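PDB 1YZY: hypothetical protein HI1011 from Haemophilus influenzae, which catalyses the ATP-dependent phosphorylation of 3-oxo-tetronate to 3-oxo-tetronate 4-phosphate, as a four-carbon acid sugar kinase. Local coordinates for residues F273-E278 / H329-T334. Sequence-based numbering, arbitrary orientation.
Sequences FQLDVE and HAIENT
In the nucleotide-binding C-terminal domain, the turn from strand 272-274 into helix 277-282 packs against helix 324-345 through Leu275, Val277, Ile331 and Thr334. Val277 CG2 lies 3.8 Å from Ile331 CD1 and also touches CG1 of the same isoleucine, the two side chains crossing at a slant. CG1 of Ile331 stands anti to the carbonyl carbon (chi1 -65°), and the extended chain carries CD1 on to the valine; a short branched valine suits the start of helix 277-282, and the longer isoleucine extends from the facing helix to meet it. Leu275 CD1 meets Thr334 CG2 tip to tip at 4.1 Å, while its CD2 lies 4.3 Å from Ile331 CG1, so the forked leucine reaches two successive turns of the helix.

Strand 272-274 lies at an edge of the domain's parallel strands, joined by backbone hydrogen bonds to strand 305-307. Asp276 is the N-cap of helix 277-282, its OD2 hydrogen-bonded to Gln279 N.

Threonine suits its buried place because OG1 donates to Ala330 O at 2.8 Å, leaving the methyl for Leu275. That carbonyl also accepts from Thr334 N, on the opposite face of its plane. Ile331 lies about 5 Å from Thr357, side chain to side chain, a residue probably binding ATP.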
loop_
_atom_site.group_PDB
_atom_site.type_symbol
_atom_site.label_atom_id
_atom_site.label_comp_id
_atom_site.label_asym_id
_atom_site.label_seq_id
_atom_site.Cartn_x
_atom_site.Cartn_y
_atom_site.Cartn_z
ATOM N N PHE A 273 -10.052 -12.570 -25.481
ATOM C CA PHE A 273 -9.350 -12.206 -26.691
ATOM C C PHE A 273 -7.880 -12.089 -26.330
ATOM O O PHE A 273 -7.493 -11.174 -25.610
ATOM C CB PHE A 273 -9.886 -10.863 -27.200
ATOM C CG PHE A 273 -9.371 -10.470 -28.557
ATOM C CD1 PHE A 273 -8.005 -10.301 -28.786
ATOM C CD2 PHE A 273 -10.252 -10.253 -29.605
ATOM C CE1 PHE A 273 -7.527 -9.924 -30.034
ATOM C CE2 PHE A 273 -9.783 -9.871 -30.862
ATOM C CZ PHE A 273 -8.418 -9.708 -31.075
ATOM N N GLN A 274 -7.069 -13.018 -26.815
ATOM C CA GLN A 274 -5.642 -12.976 -26.533
ATOM C C GLN A 274 -4.938 -11.869 -27.318
ATOM O O GLN A 274 -4.990 -11.838 -28.550
ATOM C CB GLN A 274 -4.984 -14.315 -26.845
ATOM C CG GLN A 274 -3.488 -14.289 -26.605
ATOM C CD GLN A 274 -2.824 -15.602 -26.913
ATOM O OE1 GLN A 274 -3.465 -16.544 -27.377
ATOM N NE2 GLN A 274 -1.520 -15.673 -26.674
ATOM N N LEU A 275 -4.279 -10.969 -26.598
ATOM C CA LEU A 275 -3.557 -9.867 -27.213
ATOM C C LEU A 275 -2.292 -10.434 -27.867
ATOM O O LEU A 275 -1.429 -10.994 -27.184
ATOM C CB LEU A 275 -3.209 -8.820 -26.144
ATOM C CG LEU A 275 -2.776 -7.398 -26.528
ATOM C CD1 LEU A 275 -2.875 -6.517 -25.300
ATOM C CD2 LEU A 275 -1.357 -7.354 -27.095
ATOM N N ASP A 276 -2.216 -10.332 -29.192
ATOM C CA ASP A 276 -1.074 -10.822 -29.958
ATOM C C ASP A 276 -0.044 -9.699 -30.086
ATOM O O ASP A 276 -0.367 -8.615 -30.571
ATOM C CB ASP A 276 -1.545 -11.284 -31.344
ATOM C CG ASP A 276 -0.408 -11.780 -32.223
ATOM O OD1 ASP A 276 0.333 -12.690 -31.793
ATOM O OD2 ASP A 276 -0.263 -11.260 -33.348
ATOM N N VAL A 277 1.195 -9.969 -29.673
ATOM C CA VAL A 277 2.264 -8.966 -29.712
ATOM C C VAL A 277 2.679 -8.498 -31.110
ATOM O O VAL A 277 3.074 -7.344 -31.286
ATOM C CB VAL A 277 3.509 -9.440 -28.924
ATOM C CG1 VAL A 277 4.606 -8.380 -28.958
ATOM C CG2 VAL A 277 3.125 -9.740 -27.480
ATOM N N GLU A 278 2.614 -9.391 -32.092
ATOM C CA GLU A 278 2.979 -9.046 -33.468
ATOM C C GLU A 278 2.019 -7.981 -34.016
ATOM O O GLU A 278 2.422 -7.072 -34.741
ATOM C CB GLU A 278 2.921 -10.301 -34.348
ATOM C CG GLU A 278 3.943 -10.366 -35.492
ATOM C CD GLU A 278 3.601 -9.501 -36.705
ATOM O OE1 GLU A 278 2.430 -9.083 -36.862
ATOM O OE2 GLU A 278 4.518 -9.258 -37.522
ATOM N N HIS A 329 6.394 -2.404 -24.689
ATOM C CA HIS A 329 5.722 -1.161 -25.063
ATOM C C HIS A 329 4.427 -1.388 -25.824
ATOM O O HIS A 329 3.416 -0.754 -25.537
ATOM C CB HIS A 329 6.643 -0.286 -25.918
ATOM C CG HIS A 329 7.500 0.654 -25.126
ATOM N ND1 HIS A 329 6.998 1.784 -24.519
ATOM C CD2 HIS A 329 8.829 0.649 -24.875
ATOM C CE1 HIS A 329 7.982 2.437 -23.929
ATOM N NE2 HIS A 329 9.105 1.769 -24.130
ATOM N N ALA A 330 4.482 -2.260 -26.825
ATOM C CA ALA A 330 3.317 -2.576 -27.645
ATOM C C ALA A 330 2.137 -2.960 -26.760
ATOM O O ALA A 330 1.043 -2.425 -26.916
ATOM C CB ALA A 330 3.650 -3.705 -28.603
ATOM N N ILE A 331 2.386 -3.875 -25.823
ATOM C CA ILE A 331 1.379 -4.357 -24.877
ATOM C C ILE A 331 0.863 -3.243 -23.956
ATOM O O ILE A 331 -0.342 -3.117 -23.748
ATOM C CB ILE A 331 1.949 -5.523 -24.022
ATOM C CG1 ILE A 331 2.241 -6.726 -24.919
ATOM C CG2 ILE A 331 0.968 -5.928 -22.932
ATOM C CD1 ILE A 331 2.958 -7.855 -24.229
ATOM N N GLU A 332 1.779 -2.475 -23.374
ATOM C CA GLU A 332 1.424 -1.374 -22.480
ATOM C C GLU A 332 0.663 -0.249 -23.174
ATOM O O GLU A 332 -0.278 0.306 -22.612
ATOM C CB GLU A 332 2.678 -0.804 -21.822
ATOM C CG GLU A 332 3.288 -1.697 -20.752
ATOM C CD GLU A 332 4.625 -1.178 -20.241
ATOM O OE1 GLU A 332 4.874 0.048 -20.307
ATOM O OE2 GLU A 332 5.431 -2.005 -19.762
ATOM N N ASN A 333 1.122 0.142 -24.357
ATOM C CA ASN A 333 0.466 1.199 -25.117
ATOM C C ASN A 333 -0.933 0.764 -25.541
ATOM O O ASN A 333 -1.852 1.583 -25.594
ATOM C CB ASN A 333 1.282 1.563 -26.365
ATOM C CG ASN A 333 2.485 2.434 -26.055
ATOM O OD1 ASN A 333 2.412 3.357 -25.240
ATOM N ND2 ASN A 333 3.593 2.166 -26.735
ATOM N N THR A 334 -1.086 -0.518 -25.866
ATOM C CA THR A 334 -2.375 -1.052 -26.293
ATOM C C THR A 334 -3.411 -1.041 -25.170
ATOM O O THR A 334 -4.538 -0.582 -25.371
ATOM C CB THR A 334 -2.247 -2.484 -26.890
ATOM O OG1 THR A 334 -1.453 -2.446 -28.087
ATOM C CG2 THR A 334 -3.619 -3.035 -27.246
#